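Local atomic coordinates of protein Niban 2 (Homo sapiens, PDB entry 7CTP), a protein that may contribute to suppressing apoptosis and to promoting melanoma cell invasion, and carries a PH domain next to a large helical region. Residues A302-D307 with A527-V532; D33-A38 with Q295-M300; S42-I47 with T306-I311. All coordinates share one frame; numbering follows the deposited sequence.

In the fold
The three contacts lie close together in the helical part of the chain, centred 24 to 29 Å from its middle and on the same side of it. Contact 1 lies between the other two, its centre about 9 Å from that of contact 2 and 8 Å from that of contact 3; contacts 2 and 3 are about 13 Å apart. All use helix 260-337. Contacts 2 and 3 join it to helix 10-48, with their segments alternating along the sequence, whereas contact 1 adds segment 527-532, from the loop leading into helix 532-555. Residues remote in sequence thus meet in one region of the helical part, and in the sequence the PH domain lies between the two helices that contacts 2 and 3 bring together.

Contact 1 (A302-D307 with A527-V532)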
loop_
_atom_site.group_PDB
_atom_site.type_symbol
_atom_site.label_atom_id
_atom_site.label_comp_id
_atom_site.label_asym_id
_atom_site.label_seq_id
_atom_site.Cartn_x
_atom_site.Cartn_y
_atom_site.Cartn_z
ATOM N N ALA A 302 -13.082 -5.729 -27.673
ATOM C CA ALA A 302 -13.526 -5.533 -29.049
ATOM C C ALA A 302 -14.632 -4.489 -29.122
ATOM O O ALA A 302 -14.635 -3.639 -30.025
ATOM C CB ALA A 302 -13.994 -6.857 -29.646
ATOM N N VAL A 303 -15.573 -4.525 -28.172
ATOM C CA VAL A 303 -16.657 -3.546 -28.169
ATOM C C VAL A 303 -16.114 -2.150 -27.873
ATOM O O VAL A 303 -16.495 -1.168 -28.525
ATOM C CB VAL A 303 -17.754 -3.953 -27.169
ATOM C CG1 VAL A 303 -18.782 -2.840 -27.044
ATOM C CG2 VAL A 303 -18.416 -5.276 -27.605
ATOM N N ILE A 304 -15.218 -2.042 -26.884
ATOM C CA ILE A 304 -14.629 -0.744 -26.536
ATOM C C ILE A 304 -13.874 -0.153 -27.722
ATOM O O ILE A 304 -13.988 1.045 -28.019
ATOM C CB ILE A 304 -13.705 -0.883 -25.312
ATOM C CG1 ILE A 304 -14.527 -1.117 -24.044
ATOM C CG2 ILE A 304 -12.798 0.351 -25.178
ATOM C CD1 ILE A 304 -13.720 -1.732 -22.893
ATOM N N ARG A 305 -13.072 -0.978 -28.401
ATOM C CA ARG A 305 -12.265 -0.482 -29.511
ATOM C C ARG A 305 -13.151 -0.031 -30.664
ATOM O O ARG A 305 -12.904 1.016 -31.272
ATOM C CB ARG A 305 -11.287 -1.568 -29.972
ATOM C CG ARG A 305 -10.009 -1.038 -30.603
ATOM C CD ARG A 305 -9.125 -2.195 -31.080
ATOM N NE ARG A 305 -8.701 -3.087 -29.999
ATOM C CZ ARG A 305 -7.718 -2.820 -29.142
ATOM N NH1 ARG A 305 -7.389 -3.706 -28.212
ATOM N NH2 ARG A 305 -7.058 -1.668 -29.215
ATOM N N THR A 306 -14.196 -0.806 -30.961
ATOM C CA THR A 306 -15.095 -0.476 -32.064
ATOM C C THR A 306 -15.952 0.747 -31.746
ATOM O O THR A 306 -16.128 1.636 -32.593
ATOM C CB THR A 306 -15.989 -1.675 -32.375
ATOM O OG1 THR A 306 -15.169 -2.794 -32.733
ATOM C CG2 THR A 306 -16.937 -1.357 -33.521
ATOM N N ASP A 307 -16.503 0.804 -30.536
ATOM C CA ASP A 307 -17.522 1.782 -30.185
ATOM C C ASP A 307 -16.985 2.939 -29.355
ATOM O O ASP A 307 -17.783 3.721 -28.833
ATOM C CB ASP A 307 -18.669 1.105 -29.434
ATOM C CG ASP A 307 -19.499 0.202 -30.328
ATOM O OD1 ASP A 307 -19.480 0.411 -31.561
ATOM O OD2 ASP A 307 -20.160 -0.715 -29.795
ATOM N N ALA A 527 -23.476 -0.509 -20.698
ATOM C CA ALA A 527 -23.613 -0.432 -19.244
ATOM C C ALA A 527 -22.416 -1.037 -18.518
ATOM O O ALA A 527 -22.182 -0.710 -17.348
ATOM C CB ALA A 527 -24.904 -1.112 -18.793
ATOM N N ARG A 528 -21.663 -1.932 -19.170
ATOM C CA ARG A 528 -20.443 -2.441 -18.544
ATOM C C ARG A 528 -19.331 -1.404 -18.542
ATOM O O ARG A 528 -18.351 -1.562 -17.804
ATOM C CB ARG A 528 -19.933 -3.702 -19.249
ATOM C CG ARG A 528 -20.804 -4.943 -19.095
ATOM C CD ARG A 528 -21.066 -5.314 -17.634
ATOM N NE ARG A 528 -19.883 -5.695 -16.854
ATOM C CZ ARG A 528 -19.417 -6.942 -16.747
ATOM N NH1 ARG A 528 -20.013 -7.935 -17.404
ATOM N NH2 ARG A 528 -18.351 -7.202 -15.986
ATOM N N PHE A 529 -19.456 -0.343 -19.343
ATOM C CA PHE A 529 -18.381 0.632 -19.485
ATOM C C PHE A 529 -18.724 1.990 -18.910
ATOM O O PHE A 529 -17.826 2.829 -18.785
ATOM C CB PHE A 529 -18.013 0.811 -20.961
ATOM C CG PHE A 529 -17.922 -0.482 -21.691
ATOM C CD1 PHE A 529 -17.079 -1.485 -21.235
ATOM C CD2 PHE A 529 -18.721 -0.724 -22.792
ATOM C CE1 PHE A 529 -17.022 -2.708 -21.883
ATOM C CE2 PHE A 529 -18.663 -1.947 -23.458
ATOM C CZ PHE A 529 -17.816 -2.936 -23.002
ATOM N N ILE A 530 -19.990 2.220 -18.582
ATOM C CA ILE A 530 -20.481 3.496 -18.075
ATOM C C ILE A 530 -21.331 3.213 -16.850
ATOM O O ILE A 530 -22.311 2.465 -16.934
ATOM C CB ILE A 530 -21.302 4.262 -19.128
ATOM C CG1 ILE A 530 -20.470 4.486 -20.397
ATOM C CG2 ILE A 530 -21.820 5.578 -18.535
ATOM C CD1 ILE A 530 -21.240 5.137 -21.522
ATOM N N LEU A 531 -20.969 3.823 -15.716
ATOM C CA LEU A 531 -21.735 3.709 -14.480
ATOM C C LEU A 531 -22.162 5.095 -14.016
ATOM O O LEU A 531 -21.357 6.030 -14.037
ATOM C CB LEU A 531 -20.898 3.043 -13.380
ATOM C CG LEU A 531 -20.612 1.554 -13.572
ATOM C CD1 LEU A 531 -19.571 1.057 -12.572
ATOM C CD2 LEU A 531 -21.900 0.770 -13.431
ATOM N N VAL A 532 -23.424 5.221 -13.597
ATOM C CA VAL A 532 -23.904 6.499 -13.061
ATOM C C VAL A 532 -22.979 6.980 -11.956
ATOM O O VAL A 532 -22.547 8.141 -11.929
ATOM C CB VAL A 532 -25.347 6.366 -12.549
ATOM C CG1 VAL A 532 -25.731 7.605 -11.748
ATOM C CG2 VAL A 532 -26.316 6.160 -13.703
#
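The CA atoms of I304 and F529 stand 8.1 Å apart, the closest CA pair between a turn inside helix 260-337 and the irregular segment 527-532. This is loop-on-helix packing in the helical part of Niban 2: the loop connects helices 464-511 and 532-555, with L531 at the N-cap position of the second. No hydrogen bond crosses between the segments, so the evidence for the contact is the placement of one aromatic ring against two successive helix residues. F529 directs its CB toward the helix, and I304 meets the ring over a face. I304 CG1 lies 3.8 Å from the centroid of the F529 ring and only 16° off its normal, which is CH-pi geometry. The same branch continues to the rim, where I304 CD1 is 3.6 Å from F529 CE1. It gets there because I304 CG1 sits anti to its own carbonyl carbon (chi1 -72°) and the branch is nearly extended beyond it (chi2 160°). V303 approaches differently: its side chain crosses that of F529 at about a right angle, and V303 CG1 comes obliquely to within 3.7 Å of F529 CE2. The two aliphatic residues therefore meet different ring atoms, I304 nearest CE1 and V303 nearest CE2, with CZ between these.

Neighbouring elements complete the site. L39 of helix 10-48 touches I304, I311 touches F529, and the carbonyl oxygen of F529 accepts a hydrogen bond from K315 NZ, a second, polar tie between loop and helix 260-337. The loop also lines the ring itself: on the face opposite I304, R528 CB rests 4.0 Å above the plane of the F529 ring, displaced toward its rim.

Contact 2 (D33-A38 with Q295-M300); sequences DQYGVA and QVQPAM
Y35 on helix 10-48 reaches across to Q297 on helix 260-337, and its side chain can be traced outward atom by atom. CB points toward the partner helix, and CG stands anti to the backbone N (chi1 -163°), which carries the ring toward helix 260-337. Along the rim, Y35 CE2 is 3.6 Å from Q297 OE1 and Y35 CZ is 3.5 Å from the same oxygen, which lies at the ring's edge and in its plane. At the tip, Y35 OH donates a hydrogen bond of 2.6 Å to Q297 OE1. The donor sits above the amide plane, 39° out of it, and the ring and amide planes are 58° apart. Q297 meets it with an extended chain, while its NE2 bonds to Q301 OE1, so both ends of the amide are engaged.

One turn further along helix 260-337, M300 SD lies 4.3 Å from G36 CA, a sulfur against a glycine backbone, where the CA atoms of G36 and M300 approach to 7.4 Å. L39 touches both Q297 and M300, and V203 and E204 lie against Y35. A phenylalanine in place of Y35 would probably keep much of the ring's packing but leave Q297 OE1 without its hydroxyl partner. The chemistry is thus one short hydrogen bond between uncharged groups, its hydroxyl off the lone-pair direction, held beside apolar packing in a buried interface.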
loop_
_atom_site.group_PDB
_atom_site.type_symbol
_atom_site.label_atom_id
_atom_site.label_comp_id
_atom_site.label_asym_id
_atom_site.label_seq_id
_atom_site.Cartn_x
_atom_site.Cartn_y
_atom_site.Cartn_z
ATOM N N ASP A 33 -19.065 -4.787 -11.785
ATOM C CA ASP A 33 -19.484 -3.514 -12.370
ATOM C C ASP A 33 -18.281 -2.629 -12.674
ATOM O O ASP A 33 -18.205 -2.020 -13.749
ATOM C CB ASP A 33 -20.455 -2.792 -11.436
ATOM C CG ASP A 33 -21.872 -3.330 -11.516
ATOM O OD1 ASP A 33 -22.168 -4.127 -12.434
ATOM O OD2 ASP A 33 -22.691 -2.960 -10.649
ATOM N N GLN A 34 -17.319 -2.562 -11.744
ATOM C CA GLN A 34 -16.156 -1.695 -11.935
ATOM C C GLN A 34 -15.241 -2.200 -13.043
ATOM O O GLN A 34 -14.541 -1.401 -13.665
ATOM C CB GLN A 34 -15.340 -1.576 -10.642
ATOM C CG GLN A 34 -15.909 -0.638 -9.576
ATOM C CD GLN A 34 -16.235 0.760 -10.098
ATOM O OE1 GLN A 34 -15.382 1.438 -10.667
ATOM N NE2 GLN A 34 -17.484 1.185 -9.910
ATOM N N TYR A 35 -15.208 -3.514 -13.283
ATOM C CA TYR A 35 -14.160 -4.077 -14.128
ATOM C C TYR A 35 -14.194 -3.478 -15.529
ATOM O O TYR A 35 -13.160 -3.055 -16.063
ATOM C CB TYR A 35 -14.284 -5.595 -14.203
ATOM C CG TYR A 35 -13.012 -6.237 -14.713
ATOM C CD1 TYR A 35 -11.974 -6.550 -13.848
ATOM C CD2 TYR A 35 -12.833 -6.478 -16.071
ATOM C CE1 TYR A 35 -10.800 -7.122 -14.313
ATOM C CE2 TYR A 35 -11.665 -7.037 -16.545
ATOM C CZ TYR A 35 -10.658 -7.364 -15.663
ATOM O OH TYR A 35 -9.495 -7.927 -16.139
ATOM N N GLY A 36 -15.379 -3.416 -16.136
ATOM C CA GLY A 36 -15.459 -2.894 -17.489
ATOM C C GLY A 36 -15.181 -1.404 -17.571
ATOM O O GLY A 36 -14.730 -0.910 -18.609
ATOM N N VAL A 37 -15.466 -0.672 -16.495
ATOM C CA VAL A 37 -15.153 0.753 -16.464
ATOM C C VAL A 37 -13.644 0.949 -16.425
ATOM O O VAL A 37 -13.083 1.763 -17.167
ATOM C CB VAL A 37 -15.844 1.429 -15.263
ATOM C CG1 VAL A 37 -15.391 2.893 -15.131
ATOM C CG2 VAL A 37 -17.372 1.334 -15.368
ATOM N N ALA A 38 -12.962 0.189 -15.562
ATOM C CA ALA A 38 -11.506 0.248 -15.506
ATOM C C ALA A 38 -10.886 -0.132 -16.843
ATOM O O ALA A 38 -9.889 0.470 -17.268
ATOM C CB ALA A 38 -10.983 -0.671 -14.402
ATOM N N GLN A 295 -12.169 -14.127 -18.750
ATOM C CA GLN A 295 -12.679 -14.868 -19.902
ATOM C C GLN A 295 -13.422 -13.960 -20.876
ATOM O O GLN A 295 -13.322 -14.132 -22.098
ATOM C CB GLN A 295 -13.592 -16.001 -19.435
ATOM C CG GLN A 295 -13.990 -16.954 -20.544
ATOM C CD GLN A 295 -13.289 -18.285 -20.454
ATOM O OE1 GLN A 295 -12.363 -18.464 -19.667
ATOM N NE2 GLN A 295 -13.732 -19.233 -21.261
ATOM N N VAL A 296 -14.209 -13.011 -20.360
ATOM C CA VAL A 296 -14.955 -12.129 -21.251
ATOM C C VAL A 296 -14.212 -10.838 -21.578
ATOM O O VAL A 296 -14.699 -10.063 -22.413
ATOM C CB VAL A 296 -16.343 -11.773 -20.691
ATOM C CG1 VAL A 296 -17.147 -13.050 -20.454
ATOM C CG2 VAL A 296 -16.214 -10.951 -19.415
ATOM N N GLN A 297 -13.039 -10.594 -20.977
ATOM C CA GLN A 297 -12.324 -9.345 -21.248
ATOM C C GLN A 297 -12.020 -9.142 -22.728
ATOM O O GLN A 297 -12.200 -8.011 -23.221
ATOM C CB GLN A 297 -11.039 -9.265 -20.418
ATOM C CG GLN A 297 -10.313 -7.918 -20.569
ATOM C CD GLN A 297 -9.072 -7.798 -19.703
ATOM O OE1 GLN A 297 -9.009 -8.361 -18.607
ATOM N NE2 GLN A 297 -8.082 -7.056 -20.187
ATOM N N PRO A 298 -11.574 -10.152 -23.491
ATOM C CA PRO A 298 -11.343 -9.901 -24.925
ATOM C C PRO A 298 -12.589 -9.428 -25.658
ATOM O O PRO A 298 -12.506 -8.487 -26.458
ATOM C CB PRO A 298 -10.840 -11.257 -25.445
ATOM C CG PRO A 298 -10.261 -11.933 -24.245
ATOM C CD PRO A 298 -11.157 -11.516 -23.112
ATOM N N ALA A 299 -13.747 -10.037 -25.386
ATOM C CA ALA A 299 -14.989 -9.584 -26.002
ATOM C C ALA A 299 -15.264 -8.124 -25.660
ATOM O O ALA A 299 -15.671 -7.335 -26.527
ATOM C CB ALA A 299 -16.151 -10.473 -25.570
ATOM N N MET A 300 -15.033 -7.743 -24.397
ATOM C CA MET A 300 -15.224 -6.355 -23.991
ATOM C C MET A 300 -14.266 -5.423 -24.716
ATOM O O MET A 300 -14.657 -4.326 -25.126
ATOM C CB MET A 300 -15.038 -6.220 -22.477
ATOM C CG MET A 300 -16.153 -6.814 -21.679
ATOM S SD MET A 300 -15.855 -6.451 -19.949
ATOM C CE MET A 300 -17.153 -7.413 -19.208
#

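Contact 3 (S42-I47 with T306-I311); sequences SMRHEI and TDMDQI
M308 of helix 260-337 inserts its side chain against R44 and I47 of helix 10-48, and almost all of the contact is made by its last two atoms. The short helical segments cross steeply, at -103°, with their axes 11.3 Å apart, so one long side chain has to span the distance. M308 does so with CG anti to the backbone N, followed by bends at chi2 (66°) and chi3 (71°) that turn the methyl onto the opposing helix.

The tightly packed part lies around this buried end. M308 CE is 3.8 Å from R44 CA, so it rests on the helix backbone itself, and M308 SD lies 4.0 Å from R44 CG, where the two side chains cross at about a right angle. F40, one turn earlier on helix 10-48, also touches M308.

The solvent side differs in burial, not in distance. I47 is solvent-exposed, yet it meets M308 tip to tip and equally closely, I47 CD1 to M308 CE at 3.8 Å. R44 lends CB and CG, then runs on extended; its NE makes a long, weak ion pair with E48, and the side chain also touches I312. M43 barely grazes M308 through its backbone and instead packs on I304 and R305.

With no hydrogen bond or salt bridge between the two segments, their contact rests on dispersion between a thioether and aliphatic carbon, an interaction that prescribes little direction.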
loop_
_atom_site.group_PDB
_atom_site.type_symbol
_atom_site.label_atom_id
_atom_site.label_comp_id
_atom_site.label_asym_id
_atom_site.label_seq_id
_atom_site.Cartn_x
_atom_site.Cartn_y
_atom_site.Cartn_z
ATOM N N SER A 42 -8.608 2.441 -19.211
ATOM C CA SER A 42 -7.245 2.093 -19.585
ATOM C C SER A 42 -7.109 2.065 -21.097
ATOM O O SER A 42 -6.147 2.606 -21.659
ATOM C CB SER A 42 -6.850 0.746 -18.976
ATOM O OG SER A 42 -5.557 0.334 -19.414
ATOM N N MET A 43 -8.084 1.461 -21.778
ATOM C CA MET A 43 -8.015 1.408 -23.235
ATOM C C MET A 43 -8.139 2.792 -23.847
ATOM O O MET A 43 -7.497 3.081 -24.864
ATOM C CB MET A 43 -9.090 0.481 -23.784
ATOM C CG MET A 43 -8.793 -0.960 -23.496
ATOM S SD MET A 43 -9.996 -2.020 -24.293
ATOM C CE MET A 43 -9.555 -1.788 -26.029
ATOM N N ARG A 44 -8.948 3.667 -23.248
ATOM C CA ARG A 44 -9.055 5.014 -23.792
ATOM C C ARG A 44 -7.717 5.736 -23.703
ATOM O O ARG A 44 -7.306 6.417 -24.652
ATOM C CB ARG A 44 -10.150 5.802 -23.083
ATOM C CG ARG A 44 -10.457 7.134 -23.762
ATOM C CD ARG A 44 -11.555 7.876 -23.038
ATOM N NE ARG A 44 -11.790 9.198 -23.607
ATOM C CZ ARG A 44 -12.608 10.098 -23.072
ATOM N NH1 ARG A 44 -13.264 9.812 -21.956
ATOM N NH2 ARG A 44 -12.774 11.280 -23.652
ATOM N N HIS A 45 -7.006 5.566 -22.581
ATOM C CA HIS A 45 -5.695 6.190 -22.424
ATOM C C HIS A 45 -4.716 5.684 -23.477
ATOM O O HIS A 45 -3.996 6.471 -24.101
ATOM C CB HIS A 45 -5.150 5.933 -21.017
ATOM C CG HIS A 45 -5.702 6.855 -19.977
ATOM N ND1 HIS A 45 -5.783 8.219 -20.157
ATOM C CD2 HIS A 45 -6.204 6.607 -18.743
ATOM C CE1 HIS A 45 -6.312 8.773 -19.080
ATOM N NE2 HIS A 45 -6.575 7.816 -18.207
ATOM N N GLU A 46 -4.682 4.366 -23.693
ATOM C CA GLU A 46 -3.741 3.794 -24.652
ATOM C C GLU A 46 -4.073 4.236 -26.071
ATOM O O GLU A 46 -3.198 4.706 -26.809
ATOM C CB GLU A 46 -3.742 2.269 -24.547
ATOM C CG GLU A 46 -3.189 1.749 -23.226
ATOM C CD GLU A 46 -3.398 0.257 -23.039
ATOM O OE1 GLU A 46 -4.487 -0.244 -23.383
ATOM O OE2 GLU A 46 -2.471 -0.414 -22.539
ATOM N N ILE A 47 -5.348 4.127 -26.453
ATOM C CA ILE A 47 -5.754 4.380 -27.832
ATOM C C ILE A 47 -5.626 5.859 -28.173
ATOM O O ILE A 47 -5.224 6.224 -29.289
ATOM C CB ILE A 47 -7.187 3.861 -28.055
ATOM C CG1 ILE A 47 -7.193 2.332 -28.119
ATOM C CG2 ILE A 47 -7.792 4.463 -29.315
ATOM C CD1 ILE A 47 -8.573 1.725 -28.024
ATOM N N THR A 306 -14.196 -0.806 -30.961
ATOM C CA THR A 306 -15.095 -0.476 -32.064
ATOM C C THR A 306 -15.952 0.747 -31.746
ATOM O O THR A 306 -16.128 1.636 -32.593
ATOM C CB THR A 306 -15.989 -1.675 -32.375
ATOM O OG1 THR A 306 -15.169 -2.794 -32.733
ATOM C CG2 THR A 306 -16.937 -1.357 -33.521
ATOM N N ASP A 307 -16.503 0.804 -30.536
ATOM C CA ASP A 307 -17.522 1.782 -30.185
ATOM C C ASP A 307 -16.985 2.939 -29.355
ATOM O O ASP A 307 -17.783 3.721 -28.833
ATOM C CB ASP A 307 -18.669 1.105 -29.434
ATOM C CG ASP A 307 -19.499 0.202 -30.328
ATOM O OD1 ASP A 307 -19.480 0.411 -31.561
ATOM O OD2 ASP A 307 -20.160 -0.715 -29.795
ATOM N N MET A 308 -15.660 3.066 -29.248
ATOM C CA MET A 308 -14.998 4.076 -28.428
ATOM C C MET A 308 -15.652 5.453 -28.501
ATOM O O MET A 308 -16.026 6.034 -27.476
ATOM C CB MET A 308 -13.528 4.163 -28.847
ATOM C CG MET A 308 -12.743 5.255 -28.151
ATOM S SD MET A 308 -12.582 4.952 -26.380
ATOM C CE MET A 308 -11.447 3.558 -26.380
ATOM N N ASP A 309 -15.808 5.990 -29.713
ATOM C CA ASP A 309 -16.322 7.350 -29.847
ATOM C C ASP A 309 -17.763 7.460 -29.362
ATOM O O ASP A 309 -18.155 8.485 -28.790
ATOM C CB ASP A 309 -16.209 7.811 -31.300
ATOM C CG ASP A 309 -14.775 7.986 -31.743
ATOM O OD1 ASP A 309 -13.886 8.066 -30.868
ATOM O OD2 ASP A 309 -14.538 8.053 -32.967
ATOM N N GLN A 310 -18.566 6.420 -29.578
ATOM C CA GLN A 310 -19.957 6.449 -29.141
ATOM C C GLN A 310 -20.060 6.310 -27.625
ATOM O O GLN A 310 -20.944 6.908 -26.994
ATOM C CB GLN A 310 -20.745 5.346 -29.846
ATOM C CG GLN A 310 -20.933 5.569 -31.356
ATOM C CD GLN A 310 -19.616 5.688 -32.124
ATOM O OE1 GLN A 310 -18.757 4.799 -32.072
ATOM N NE2 GLN A 310 -19.445 6.803 -32.835
ATOM N N ILE A 311 -19.172 5.512 -27.024
ATOM C CA ILE A 311 -19.143 5.409 -25.565
ATOM C C ILE A 311 -18.768 6.752 -24.945
ATOM O O ILE A 311 -19.398 7.204 -23.979
ATOM C CB ILE A 311 -18.181 4.288 -25.122
ATOM C CG1 ILE A 311 -18.662 2.933 -25.653
ATOM C CG2 ILE A 311 -18.086 4.239 -23.589
ATOM C CD1 ILE A 311 -17.692 1.794 -25.396
#